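Local coordinates for protein aminotransferase (Paracoccus denitrificans, PDB 4GRX) that probably transfers amino groups from amine or omega-amino acid donors to keto acceptors, using a pyridoxal phosphate cofactor bound as a lysine imine, at residues H47-Y52 against G58-D63; I387-A392 against P437-T442; K78-A83 against A301-M306; P51-V56 against A73-K78. All coordinates share one frame; numbering follows the deposited sequence.

Contact 1 (H47-Y52 against G58-D63); sequences HGEGPY and GRRYLD
Tyr52 lies with its ring between Arg60 and Leu62. The guanidinium covers one face, with Arg60 CZ 4.5 Å from the centroid of the Tyr52 ring, and the two planes are tilted by 36°, so this is a cation-pi contact that stops short of a parallel stack. On the opposite face Leu62 CD1 makes a CH-pi contact, 4.3 Å from the Tyr52 centroid. The same methyl also rests on Pro51, at 3.8 Å from Pro51 CB.

Arg60 gets there on a straight chain: with CG anti to the backbone N (chi1 174°) and the rest extended as far as NE, its end reaches across to Glu49. There NH1 and NH2 of Arg60 both donate to a single oxygen, Glu49 OE1, each at 3.1 Å. OE1 lies in the guanidinium plane, whereas both nitrogens approach it from one face of the carboxylate. The salt bridge probably helps to set how the guanidinium is turned over the tyrosine.

Behind the side chains is an antiparallel frame. Tyr52 and Leu62 form a non-hydrogen-bonded pair, their CA atoms 4.5 Å apart, and next to it Asp63 N donates to Pro51 O at 3.0 Å. A type II' turn from Glu49 to Tyr52, with Gly50 at positive phi, brings Glu49 back beside Tyr52 and so within range of Arg60.

Strand 52-55 runs between strands 43-49 and 60-63 as the middle of a meander, and 424-425 continues the sheet beyond 60-63. Helix 443-463 packs on the Tyr52 and Leu62 side, its Glu448 hydrogen-bonding the Tyr52 hydroxyl.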
loop_
_atom_site.group_PDB
_atom_site.type_symbol
_atom_site.label_atom_id
_atom_site.label_comp_id
_atom_site.label_asym_id
_atom_site.label_seq_id
_atom_site.Cartn_x
_atom_site.Cartn_y
_atom_site.Cartn_z
ATOM N N HIS A 47 16.353 -7.347 17.278
ATOM C CA HIS A 47 17.374 -7.313 16.218
ATOM C C HIS A 47 17.621 -8.679 15.682
ATOM O O HIS A 47 16.931 -9.624 16.054
ATOM C CB HIS A 47 18.684 -6.763 16.748
ATOM C CG HIS A 47 19.282 -7.594 17.842
ATOM N ND1 HIS A 47 18.854 -7.524 19.116
ATOM C CD2 HIS A 47 20.294 -8.541 17.819
ATOM C CE1 HIS A 47 19.563 -8.378 19.877
ATOM N NE2 HIS A 47 20.447 -9.001 19.083
ATOM N N GLY A 48 18.627 -8.806 14.820
ATOM C CA GLY A 48 18.987 -10.096 14.228
ATOM C C GLY A 48 20.452 -10.185 13.824
ATOM O O GLY A 48 21.175 -9.200 13.876
ATOM N N GLU A 49 20.899 -11.376 13.445
ATOM C CA GLU A 49 22.269 -11.588 12.972
ATOM C C GLU A 49 22.228 -12.684 11.919
ATOM O O GLU A 49 21.856 -13.827 12.204
ATOM C CB GLU A 49 23.200 -12.016 14.102
ATOM C CG GLU A 49 23.302 -11.046 15.267
ATOM C CD GLU A 49 24.011 -11.648 16.473
ATOM O OE1 GLU A 49 24.477 -12.809 16.372
ATOM O OE2 GLU A 49 24.105 -10.970 17.527
ATOM N N GLY A 50 22.618 -12.338 10.702
ATOM C CA GLY A 50 22.504 -13.274 9.614
ATOM C C GLY A 50 21.047 -13.687 9.534
ATOM O O GLY A 50 20.157 -12.834 9.558
ATOM N N PRO A 51 20.792 -15.005 9.459
ATOM C CA PRO A 51 19.428 -15.533 9.383
ATOM C C PRO A 51 18.781 -15.747 10.755
ATOM O O PRO A 51 17.772 -16.447 10.865
ATOM C CB PRO A 51 19.623 -16.859 8.657
ATOM C CG PRO A 51 21.008 -17.294 9.033
ATOM C CD PRO A 51 21.810 -16.067 9.357
ATOM N N TYR A 52 19.346 -15.130 11.786
ATOM C CA TYR A 52 18.821 -15.247 13.146
ATOM C C TYR A 52 18.136 -13.983 13.610
ATOM O O TYR A 52 18.575 -12.882 13.293
ATOM C CB TYR A 52 19.931 -15.574 14.138
ATOM C CG TYR A 52 20.617 -16.876 13.883
ATOM C CD1 TYR A 52 21.765 -16.933 13.091
ATOM C CD2 TYR A 52 20.121 -18.052 14.422
ATOM C CE1 TYR A 52 22.393 -18.132 12.840
ATOM C CE2 TYR A 52 20.741 -19.257 14.181
ATOM C CZ TYR A 52 21.880 -19.286 13.397
ATOM O OH TYR A 52 22.493 -20.478 13.165
ATOM N N GLY A 58 16.164 -12.203 25.156
ATOM C CA GLY A 58 17.429 -12.744 24.671
ATOM C C GLY A 58 17.339 -14.092 23.968
ATOM O O GLY A 58 18.374 -14.676 23.607
ATOM N N ARG A 59 16.122 -14.603 23.768
ATOM C CA ARG A 59 15.946 -15.892 23.108
ATOM C C ARG A 59 16.161 -15.750 21.604
ATOM O O ARG A 59 15.630 -14.844 20.977
ATOM C CB ARG A 59 14.578 -16.501 23.434
ATOM C CG ARG A 59 14.569 -18.028 23.417
ATOM C CD ARG A 59 13.168 -18.614 23.580
ATOM N NE ARG A 59 12.700 -18.576 24.971
ATOM C CZ ARG A 59 11.881 -17.655 25.493
ATOM N NH1 ARG A 59 11.400 -16.647 24.755
ATOM N NH2 ARG A 59 11.536 -17.753 26.776
ATOM N N ARG A 60 16.947 -16.653 21.035
ATOM C CA ARG A 60 17.441 -16.518 19.670
ATOM C C ARG A 60 16.846 -17.600 18.764
ATOM O O ARG A 60 16.723 -18.751 19.172
ATOM C CB ARG A 60 18.975 -16.572 19.714
ATOM C CG ARG A 60 19.727 -16.583 18.397
ATOM C CD ARG A 60 21.168 -17.025 18.654
ATOM N NE ARG A 60 22.002 -16.874 17.465
ATOM C CZ ARG A 60 22.688 -15.773 17.157
ATOM N NH1 ARG A 60 22.658 -14.713 17.964
ATOM N NH2 ARG A 60 23.405 -15.734 16.038
ATOM N N TYR A 61 16.461 -17.217 17.548
ATOM C CA TYR A 61 15.775 -18.121 16.609
ATOM C C TYR A 61 16.353 -18.056 15.184
ATOM O O TYR A 61 16.680 -16.979 14.678
ATOM C CB TYR A 61 14.274 -17.812 16.521
ATOM C CG TYR A 61 13.551 -17.496 17.828
ATOM C CD1 TYR A 61 13.675 -16.241 18.438
ATOM C CD2 TYR A 61 12.692 -18.434 18.425
ATOM C CE1 TYR A 61 12.992 -15.944 19.607
ATOM C CE2 TYR A 61 12.014 -18.143 19.601
ATOM C CZ TYR A 61 12.168 -16.897 20.185
ATOM O OH TYR A 61 11.506 -16.598 21.351
ATOM N N LEU A 62 16.448 -19.213 14.532
ATOM C CA LEU A 62 16.761 -19.272 13.108
ATOM C C LEU A 62 15.486 -19.101 12.269
ATOM O O LEU A 62 14.674 -20.018 12.177
ATOM C CB LEU A 62 17.454 -20.593 12.790
ATOM C CG LEU A 62 17.785 -20.935 11.344
ATOM C CD1 LEU A 62 18.687 -19.876 10.727
ATOM C CD2 LEU A 62 18.436 -22.310 11.292
ATOM N N ASP A 63 15.304 -17.925 11.673
ATOM C CA ASP A 63 14.068 -17.633 10.922
ATOM C C ASP A 63 14.144 -18.210 9.517
ATOM O O ASP A 63 14.668 -17.574 8.612
ATOM C CB ASP A 63 13.755 -16.123 10.881
ATOM C CG ASP A 63 12.385 -15.822 10.277
ATOM O OD1 ASP A 63 12.014 -16.452 9.257
ATOM O OD2 ASP A 63 11.661 -14.942 10.813
#

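Contact 2 (I387-A392 against P437-T442); sequences IGFMWA and PPFILT
Phe389 pushes its ring edge first into the bend of 437-442. The leading atoms are CD2 and CE2: Phe389 CE2 lies 3.7 Å from Pro438 O, and that carbonyl oxygen is close to the ring plane, so the weakly positive hydrogens of the rim, not the pi face, are turned to it. The first torsion of Phe389, chi1 -94°, lies off the usual staggered values and carries the ring out toward 437-442.

Leu441 meets the same corner of the ring obliquely, with its CB 4.1 Å from Phe389 CE2. The Phe439 ring comes from another direction and is steeply inclined to that of Phe389, their planes about 74° apart; the two rings meet loosely at their CD2 atoms, 4.3 Å between Phe389 CD2 and Phe439 CD2. Nearer the backbone, Pro437 CD sits 3.9 Å from Phe389 O.

Each partner is bent by a turn. A type II' turn from Ile387 to Met390 projects Phe389 toward the other segment, and a type I turn from Pro438 to Leu441 curls Phe439 and Leu441 round the incoming ring. Arg276 NH1 hydrogen-bonds both Phe389 O and Pro437 O, a polar link between the two backbones of this buried contact. Val361 and Leu364 of helix 357-375 also touch the Phe389 ring.

This is a beta-hairpin tip, joining strands 381-387 and 390-395, packed against the connection from strand 432-435 to helix 443-463. Such a small antiparallel sheet backed by helices is characteristic of the C-terminal part of fold-type I, pyridoxal phosphate-dependent aminotransferases.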
loop_
_atom_site.group_PDB
_atom_site.type_symbol
_atom_site.label_atom_id
_atom_site.label_comp_id
_atom_site.label_asym_id
_atom_site.label_seq_id
_atom_site.Cartn_x
_atom_site.Cartn_y
_atom_site.Cartn_z
ATOM N N ILE A 387 11.429 -25.837 -5.161
ATOM C CA ILE A 387 12.541 -25.577 -6.063
ATOM C C ILE A 387 13.444 -24.506 -5.434
ATOM O O ILE A 387 12.979 -23.712 -4.602
ATOM C CB ILE A 387 12.006 -25.160 -7.454
ATOM C CG1 ILE A 387 13.112 -25.208 -8.516
ATOM C CG2 ILE A 387 11.261 -23.816 -7.380
ATOM C CD1 ILE A 387 12.591 -25.246 -9.938
ATOM N N GLY A 388 14.724 -24.489 -5.816
ATOM C CA GLY A 388 15.668 -23.497 -5.310
ATOM C C GLY A 388 15.614 -23.402 -3.800
ATOM O O GLY A 388 15.815 -24.394 -3.110
ATOM N N PHE A 389 15.326 -22.213 -3.285
ATOM C CA PHE A 389 15.190 -22.023 -1.838
ATOM C C PHE A 389 13.745 -21.767 -1.416
ATOM O O PHE A 389 13.478 -20.901 -0.569
ATOM C CB PHE A 389 16.080 -20.877 -1.361
ATOM C CG PHE A 389 17.432 -21.307 -0.875
ATOM C CD1 PHE A 389 18.074 -22.419 -1.422
ATOM C CD2 PHE A 389 18.082 -20.577 0.121
ATOM C CE1 PHE A 389 19.330 -22.802 -0.975
ATOM C CE2 PHE A 389 19.338 -20.948 0.567
ATOM C CZ PHE A 389 19.967 -22.064 0.016
ATOM N N MET A 390 12.807 -22.501 -2.012
ATOM C CA MET A 390 11.421 -22.467 -1.568
ATOM C C MET A 390 10.819 -23.865 -1.614
ATOM O O MET A 390 10.825 -24.529 -2.654
ATOM C CB MET A 390 10.609 -21.432 -2.353
ATOM C CG MET A 390 10.415 -21.713 -3.828
ATOM S SD MET A 390 9.605 -20.353 -4.685
ATOM C CE MET A 390 8.003 -20.231 -3.877
ATOM N N TRP A 391 10.338 -24.326 -0.464
ATOM C CA TRP A 391 9.987 -25.739 -0.284
ATOM C C TRP A 391 8.870 -25.933 0.694
ATOM O O TRP A 391 8.638 -25.080 1.577
ATOM C CB TRP A 391 11.203 -26.516 0.197
ATOM C CG TRP A 391 12.335 -26.532 -0.800
ATOM C CD1 TRP A 391 13.409 -25.657 -0.871
ATOM C CD2 TRP A 391 12.527 -27.466 -1.926
ATOM N NE1 TRP A 391 14.224 -25.968 -1.926
ATOM C CE2 TRP A 391 13.754 -27.041 -2.601
ATOM C CE3 TRP A 391 11.832 -28.565 -2.421
ATOM C CZ2 TRP A 391 14.245 -27.706 -3.721
ATOM C CZ3 TRP A 391 12.333 -29.228 -3.551
ATOM C CH2 TRP A 391 13.506 -28.807 -4.185
ATOM N N ALA A 392 8.164 -27.055 0.542
ATOM C CA ALA A 392 7.118 -27.440 1.486
ATOM C C ALA A 392 6.948 -28.953 1.665
ATOM O O ALA A 392 7.117 -29.737 0.723
ATOM C CB ALA A 392 5.795 -26.792 1.131
ATOM N N PRO A 437 14.167 -19.952 3.654
ATOM C CA PRO A 437 15.207 -19.248 4.414
ATOM C C PRO A 437 15.903 -18.145 3.597
ATOM O O PRO A 437 15.807 -18.144 2.370
ATOM C CB PRO A 437 16.215 -20.363 4.761
ATOM C CG PRO A 437 15.810 -21.576 3.983
ATOM C CD PRO A 437 14.656 -21.231 3.104
ATOM N N PRO A 438 16.615 -17.212 4.265
ATOM C CA PRO A 438 17.386 -16.246 3.464
ATOM C C PRO A 438 18.406 -16.931 2.541
ATOM O O PRO A 438 18.852 -18.062 2.788
ATOM C CB PRO A 438 18.122 -15.418 4.520
ATOM C CG PRO A 438 17.389 -15.643 5.792
ATOM C CD PRO A 438 16.846 -17.033 5.710
ATOM N N PHE A 439 18.769 -16.227 1.478
ATOM C CA PHE A 439 19.785 -16.703 0.548
ATOM C C PHE A 439 21.176 -16.827 1.195
ATOM O O PHE A 439 21.960 -17.685 0.811
ATOM C CB PHE A 439 19.838 -15.800 -0.691
ATOM C CG PHE A 439 18.532 -15.709 -1.466
ATOM C CD1 PHE A 439 18.367 -14.727 -2.443
ATOM C CD2 PHE A 439 17.468 -16.592 -1.227
ATOM C CE1 PHE A 439 17.184 -14.639 -3.169
ATOM C CE2 PHE A 439 16.281 -16.501 -1.948
ATOM C CZ PHE A 439 16.138 -15.524 -2.921
ATOM N N ILE A 440 21.475 -15.991 2.184
ATOM C CA ILE A 440 22.778 -16.017 2.883
ATOM C C ILE A 440 23.028 -17.271 3.747
ATOM O O ILE A 440 24.011 -17.335 4.506
ATOM C CB ILE A 440 22.987 -14.757 3.760
ATOM C CG1 ILE A 440 21.930 -14.690 4.875
ATOM C CG2 ILE A 440 22.941 -13.498 2.905
ATOM C CD1 ILE A 440 22.422 -14.004 6.130
ATOM N N LEU A 441 22.151 -18.262 3.612
ATOM C CA LEU A 441 22.148 -19.456 4.454
ATOM C C LEU A 441 23.313 -20.401 4.155
ATOM O O LEU A 441 23.511 -20.797 2.996
ATOM C CB LEU A 441 20.828 -20.217 4.296
ATOM C CG LEU A 441 20.569 -21.285 5.357
ATOM C CD1 LEU A 441 19.940 -20.654 6.598
ATOM C CD2 LEU A 441 19.683 -22.385 4.794
ATOM N N THR A 442 24.042 -20.776 5.212
ATOM C CA THR A 442 25.223 -21.641 5.114
ATOM C C THR A 442 24.839 -23.113 5.307
ATOM O O THR A 442 23.835 -23.413 5.953
ATOM C CB THR A 442 26.313 -21.265 6.161
ATOM O OG1 THR A 442 25.901 -21.670 7.480
ATOM C CG2 THR A 442 26.640 -19.759 6.151
#

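Contact 3 (K78-A83 against A301-M306); sequences KGLIEA and AGFFPM
Where the first turn of helix 78-90 meets the loop 301-306, Leu80 rests on the flat of the Phe303 ring and Ile81 sits at its edge. Leu80 CB lies over one face of that ring, 3.8 Å from its centroid and displaced toward the rim on the CE2-CZ side; it is a CH-pi contact, with 3.5 Å between Leu80 CB and Phe303 CE2.

Past the ring the leucine carries on to a second stop. With its CG beside the backbone N (chi1 -79°), the branch runs on toward Ala301, and Leu80 CD1 touches Ala301 CB at 4.0 Å. The methyl of Ala301 and the face of Phe303 thus form the two sides of a shallow step into which Leu80 fits. Ile81 approaches differently: its CG1 crosses the ring's outer end obliquely, 3.9 Å from Phe303 CE2, while its CA lies near the ring plane at the edge.

The loop is shaped for this by Ala301 and Gly302, both at positive phi, which double the chain back so that Ala301 CB and the Phe303 side chain face the same helix. Ile344 of helix 339-354 also packs on Phe303, and in the second subunit Tyr88 and His338 hydrogen-bond the Phe303 and Gly302 carbonyls.

Side chain to side chain, helix and loop meet through carbon, so this buried join probably rests mainly on van der Waals fit, while two loop carbonyls contribute hydrogen bonds to the dimer interface.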
loop_
_atom_site.group_PDB
_atom_site.type_symbol
_atom_site.label_atom_id
_atom_site.label_comp_id
_atom_site.label_asym_id
_atom_site.label_seq_id
_atom_site.Cartn_x
_atom_site.Cartn_y
_atom_site.Cartn_z
ATOM N N LYS A 78 25.435 -5.752 6.232
ATOM C CA LYS A 78 26.188 -4.495 6.355
ATOM C C LYS A 78 26.093 -3.576 5.137
ATOM O O LYS A 78 25.947 -2.362 5.292
ATOM C CB LYS A 78 27.656 -4.777 6.688
ATOM C CG LYS A 78 28.368 -3.618 7.372
ATOM C CD LYS A 78 29.882 -3.788 7.371
ATOM C CE LYS A 78 30.564 -2.501 7.798
ATOM N NZ LYS A 78 31.966 -2.444 7.297
ATOM N N GLY A 79 26.182 -4.158 3.941
ATOM C CA GLY A 79 26.145 -3.394 2.701
ATOM C C GLY A 79 24.814 -2.703 2.528
ATOM O O GLY A 79 24.756 -1.519 2.200
ATOM N N LEU A 80 23.738 -3.449 2.764
ATOM C CA LEU A 80 22.395 -2.898 2.714
ATOM C C LEU A 80 22.125 -1.862 3.812
ATOM O O LEU A 80 21.459 -0.851 3.556
ATOM C CB LEU A 80 21.364 -4.018 2.751
ATOM C CG LEU A 80 21.151 -4.735 1.415
ATOM C CD1 LEU A 80 20.575 -6.127 1.621
ATOM C CD2 LEU A 80 20.269 -3.928 0.478
ATOM N N ILE A 81 22.633 -2.099 5.023
ATOM C CA ILE A 81 22.463 -1.125 6.098
ATOM C C ILE A 81 23.130 0.179 5.681
ATOM O O ILE A 81 22.538 1.259 5.773
ATOM C CB ILE A 81 23.012 -1.640 7.454
ATOM C CG1 ILE A 81 22.037 -2.643 8.076
ATOM C CG2 ILE A 81 23.292 -0.492 8.432
ATOM C CD1 ILE A 81 22.623 -3.424 9.232
ATOM N N GLU A 82 24.356 0.054 5.182
ATOM C CA GLU A 82 25.169 1.198 4.799
ATOM C C GLU A 82 24.556 1.960 3.621
ATOM O O GLU A 82 24.613 3.190 3.590
ATOM C CB GLU A 82 26.609 0.749 4.504
ATOM C CG GLU A 82 27.689 1.554 5.214
ATOM C CD GLU A 82 27.465 1.716 6.725
ATOM O OE1 GLU A 82 27.251 0.712 7.458
ATOM O OE2 GLU A 82 27.532 2.879 7.193
ATOM N N ALA A 83 23.953 1.229 2.681
ATOM C CA ALA A 83 23.243 1.834 1.538
ATOM C C ALA A 83 22.024 2.677 1.932
ATOM O O ALA A 83 21.819 3.771 1.403
ATOM C CB ALA A 83 22.855 0.781 0.508
ATOM N N ALA A 301 14.962 -6.460 -0.305
ATOM C CA ALA A 301 15.357 -7.390 0.754
ATOM C C ALA A 301 14.673 -7.062 2.091
ATOM O O ALA A 301 15.281 -7.164 3.160
ATOM C CB ALA A 301 16.883 -7.431 0.899
ATOM N N GLY A 302 13.404 -6.658 2.017
ATOM C CA GLY A 302 12.634 -6.251 3.199
ATOM C C GLY A 302 13.147 -5.058 3.991
ATOM O O GLY A 302 12.743 -4.864 5.125
ATOM N N PHE A 303 14.034 -4.255 3.405
ATOM C CA PHE A 303 14.590 -3.074 4.089
ATOM C C PHE A 303 13.690 -1.826 3.975
ATOM O O PHE A 303 13.899 -0.824 4.688
ATOM C CB PHE A 303 16.006 -2.743 3.568
ATOM C CG PHE A 303 17.144 -3.425 4.315
ATOM C CD1 PHE A 303 17.171 -4.803 4.502
ATOM C CD2 PHE A 303 18.231 -2.675 4.779
ATOM C CE1 PHE A 303 18.238 -5.410 5.162
ATOM C CE2 PHE A 303 19.301 -3.278 5.432
ATOM C CZ PHE A 303 19.306 -4.644 5.623
ATOM N N PHE A 304 12.696 -1.892 3.089
ATOM C CA PHE A 304 11.854 -0.739 2.764
ATOM C C PHE A 304 10.651 -1.178 1.926
ATOM O O PHE A 304 10.809 -2.001 1.014
ATOM C CB PHE A 304 12.687 0.277 1.967
ATOM C CG PHE A 304 12.064 1.639 1.857
ATOM C CD1 PHE A 304 12.406 2.638 2.746
ATOM C CD2 PHE A 304 11.143 1.928 0.848
ATOM C CE1 PHE A 304 11.846 3.898 2.637
ATOM C CE2 PHE A 304 10.588 3.188 0.736
ATOM C CZ PHE A 304 10.944 4.176 1.628
ATOM N N PRO A 305 9.452 -0.624 2.207
ATOM C CA PRO A 305 8.229 -0.984 1.462
ATOM C C PRO A 305 8.227 -0.517 -0.005
ATOM O O PRO A 305 8.128 0.672 -0.288
ATOM C CB PRO A 305 7.101 -0.288 2.254
ATOM C CG PRO A 305 7.716 0.152 3.532
ATOM C CD PRO A 305 9.172 0.374 3.247
ATOM N N MET A 306 8.317 -1.455 -0.933
ATOM C CA MET A 306 8.397 -1.109 -2.338
ATOM C C MET A 306 7.648 -2.120 -3.174
ATOM O O MET A 306 7.725 -3.325 -2.922
ATOM C CB MET A 306 9.851 -1.117 -2.777
ATOM C CG MET A 306 10.138 -0.382 -4.070
ATOM S SD MET A 306 10.630 1.325 -3.756
ATOM C CE MET A 306 11.492 1.613 -5.288
#

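Contact 4 (P51-V56 against A73-K78); sequences PYIVDV and AGFDHK
This is buried packing of an aromatic ring on a strand: Phe75, from the loop ahead of helix 78-90, lies against the start of strand 52-55 near the dimer interface. Ile53 supplies the main touch. Its CG2 methyl stands almost exactly over the middle of the Phe75 ring, 3.6 Å from the centroid and 12° off the normal, a CH-pi contact over the face. The isoleucine torsion explains which branch arrives: CG1 occupies the slot between backbone N and carbonyl carbon (chi1 66°), which turns CG2 alongside the N and over the phenyl face.

Strand 52-55 is the central strand of the three-stranded antiparallel meander near the N terminus, and the ring also leans on its backbone. Pro51 O lies at the ring edge, near the plane, 3.8 Å from Phe75 CE2. Tyr52 O comes in obliquely, 3.5 Å from Phe75 CD2. Phe75 is directed at the strand with its CG beside its own backbone N (chi1 -59°), after Gly74, whose positive phi bends the loop just before it.

Polar bonds hold the loop against the turn that precedes the strand: the backbones of Phe75 and Gly50 are hydrogen-bonded, and Asp76 OD1 accepts from Gly50 N. Next along the chain, His77 is the N-cap of helix 78-90, its ND1 bonded to Leu80 N. Tyr94 and Gly93 of the second subunit pack on Ile53 and Phe75 respectively.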
loop_
_atom_site.group_PDB
_atom_site.type_symbol
_atom_site.label_atom_id
_atom_site.label_comp_id
_atom_site.label_asym_id
_atom_site.label_seq_id
_atom_site.Cartn_x
_atom_site.Cartn_y
_atom_site.Cartn_z
ATOM N N PRO A 51 20.792 -15.005 9.459
ATOM C CA PRO A 51 19.428 -15.533 9.383
ATOM C C PRO A 51 18.781 -15.747 10.755
ATOM O O PRO A 51 17.772 -16.447 10.865
ATOM C CB PRO A 51 19.623 -16.859 8.657
ATOM C CG PRO A 51 21.008 -17.294 9.033
ATOM C CD PRO A 51 21.810 -16.067 9.357
ATOM N N TYR A 52 19.346 -15.130 11.786
ATOM C CA TYR A 52 18.821 -15.247 13.146
ATOM C C TYR A 52 18.136 -13.983 13.610
ATOM O O TYR A 52 18.575 -12.882 13.293
ATOM C CB TYR A 52 19.931 -15.574 14.138
ATOM C CG TYR A 52 20.617 -16.876 13.883
ATOM C CD1 TYR A 52 21.765 -16.933 13.091
ATOM C CD2 TYR A 52 20.121 -18.052 14.422
ATOM C CE1 TYR A 52 22.393 -18.132 12.840
ATOM C CE2 TYR A 52 20.741 -19.257 14.181
ATOM C CZ TYR A 52 21.880 -19.286 13.397
ATOM O OH TYR A 52 22.493 -20.478 13.165
ATOM N N ILE A 53 17.053 -14.168 14.358
ATOM C CA ILE A 53 16.413 -13.090 15.108
ATOM C C ILE A 53 16.561 -13.381 16.604
ATOM O O ILE A 53 16.813 -14.532 17.015
ATOM C CB ILE A 53 14.932 -12.875 14.706
ATOM C CG1 ILE A 53 14.069 -14.089 15.091
ATOM C CG2 ILE A 53 14.816 -12.554 13.211
ATOM C CD1 ILE A 53 12.582 -13.892 14.891
ATOM N N VAL A 54 16.450 -12.319 17.404
ATOM C CA VAL A 54 16.674 -12.365 18.855
ATOM C C VAL A 54 15.582 -11.537 19.518
ATOM O O VAL A 54 15.403 -10.368 19.159
ATOM C CB VAL A 54 18.051 -11.753 19.226
ATOM C CG1 VAL A 54 18.262 -11.702 20.730
ATOM C CG2 VAL A 54 19.173 -12.520 18.552
ATOM N N ASP A 55 14.859 -12.122 20.475
ATOM C CA ASP A 55 13.789 -11.380 21.162
ATOM C C ASP A 55 14.247 -10.615 22.408
ATOM O O ASP A 55 15.436 -10.577 22.738
ATOM C CB ASP A 55 12.549 -12.256 21.434
ATOM C CG ASP A 55 12.784 -13.344 22.477
ATOM O OD1 ASP A 55 13.762 -13.257 23.249
ATOM O OD2 ASP A 55 11.961 -14.289 22.538
ATOM N N VAL A 56 13.285 -10.008 23.088
ATOM C CA VAL A 56 13.556 -9.156 24.231
ATOM C C VAL A 56 14.020 -9.909 25.474
ATOM O O VAL A 56 14.586 -9.303 26.392
ATOM C CB VAL A 56 12.313 -8.351 24.604
ATOM C CG1 VAL A 56 12.132 -7.185 23.630
ATOM C CG2 VAL A 56 11.088 -9.260 24.654
ATOM N N ALA A 73 18.699 -11.328 2.431
ATOM C CA ALA A 73 20.055 -10.994 2.818
ATOM C C ALA A 73 20.251 -11.013 4.340
ATOM O O ALA A 73 21.207 -10.448 4.865
ATOM C CB ALA A 73 20.449 -9.650 2.231
ATOM N N GLY A 74 19.336 -11.673 5.041
ATOM C CA GLY A 74 19.392 -11.734 6.492
ATOM C C GLY A 74 18.940 -10.465 7.196
ATOM O O GLY A 74 18.367 -9.562 6.589
ATOM N N PHE A 75 19.211 -10.403 8.492
ATOM C CA PHE A 75 18.673 -9.350 9.337
ATOM C C PHE A 75 19.697 -8.308 9.760
ATOM O O PHE A 75 19.388 -7.431 10.565
ATOM C CB PHE A 75 18.000 -9.977 10.556
ATOM C CG PHE A 75 16.882 -10.909 10.205
ATOM C CD1 PHE A 75 15.645 -10.410 9.829
ATOM C CD2 PHE A 75 17.074 -12.283 10.235
ATOM C CE1 PHE A 75 14.610 -11.267 9.492
ATOM C CE2 PHE A 75 16.041 -13.151 9.907
ATOM C CZ PHE A 75 14.806 -12.643 9.539
ATOM N N ASP A 76 20.914 -8.394 9.231
ATOM C CA ASP A 76 21.909 -7.368 9.533
ATOM C C ASP A 76 22.965 -7.165 8.448
ATOM O O ASP A 76 24.096 -6.806 8.757
ATOM C CB ASP A 76 22.547 -7.603 10.926
ATOM C CG ASP A 76 23.581 -8.732 10.939
ATOM O OD1 ASP A 76 23.432 -9.726 10.194
ATOM O OD2 ASP A 76 24.557 -8.627 11.720
ATOM N N HIS A 77 22.593 -7.372 7.188
ATOM C CA HIS A 77 23.521 -7.183 6.073
ATOM C C HIS A 77 24.116 -5.804 6.048
ATOM O O HIS A 77 23.417 -4.810 5.846
ATOM C CB HIS A 77 22.847 -7.475 4.751
ATOM C CG HIS A 77 23.802 -7.562 3.600
ATOM N ND1 HIS A 77 24.189 -6.484 2.903
ATOM C CD2 HIS A 77 24.459 -8.653 3.037
ATOM C CE1 HIS A 77 25.053 -6.860 1.939
ATOM N NE2 HIS A 77 25.216 -8.187 2.019
ATOM N N LYS A 78 25.435 -5.752 6.232
ATOM C CA LYS A 78 26.188 -4.495 6.355
ATOM C C LYS A 78 26.093 -3.576 5.137
ATOM O O LYS A 78 25.947 -2.362 5.292
ATOM C CB LYS A 78 27.656 -4.777 6.688
ATOM C CG LYS A 78 28.368 -3.618 7.372
ATOM C CD LYS A 78 29.882 -3.788 7.371
ATOM C CE LYS A 78 30.564 -2.501 7.798
ATOM N NZ LYS A 78 31.966 -2.444 7.297
#

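In the fold
From the N terminus, contact 1 closes a short loop within the meander of strands 43-49, 52-55 and 60-63. Contact 4 starts from the overlapping stretch at Pro51 and Tyr52 and closes on 73-78, so the two loops share a start, the longer running on past 60-63, and together hold the meander to the chain entering helix 78-90. At Lys78 contact 3 takes over and spans over two hundred residues to the 301-306 loop beside the large mixed sheet. Contact 2 closes last, within the C-terminal part, yet its Pro438 and Ile440 pack back on Pro51 and Gly74, joining that part to the N-terminal meander and the loop after it. Contacts 1, 3 and 4 touch the second subunit.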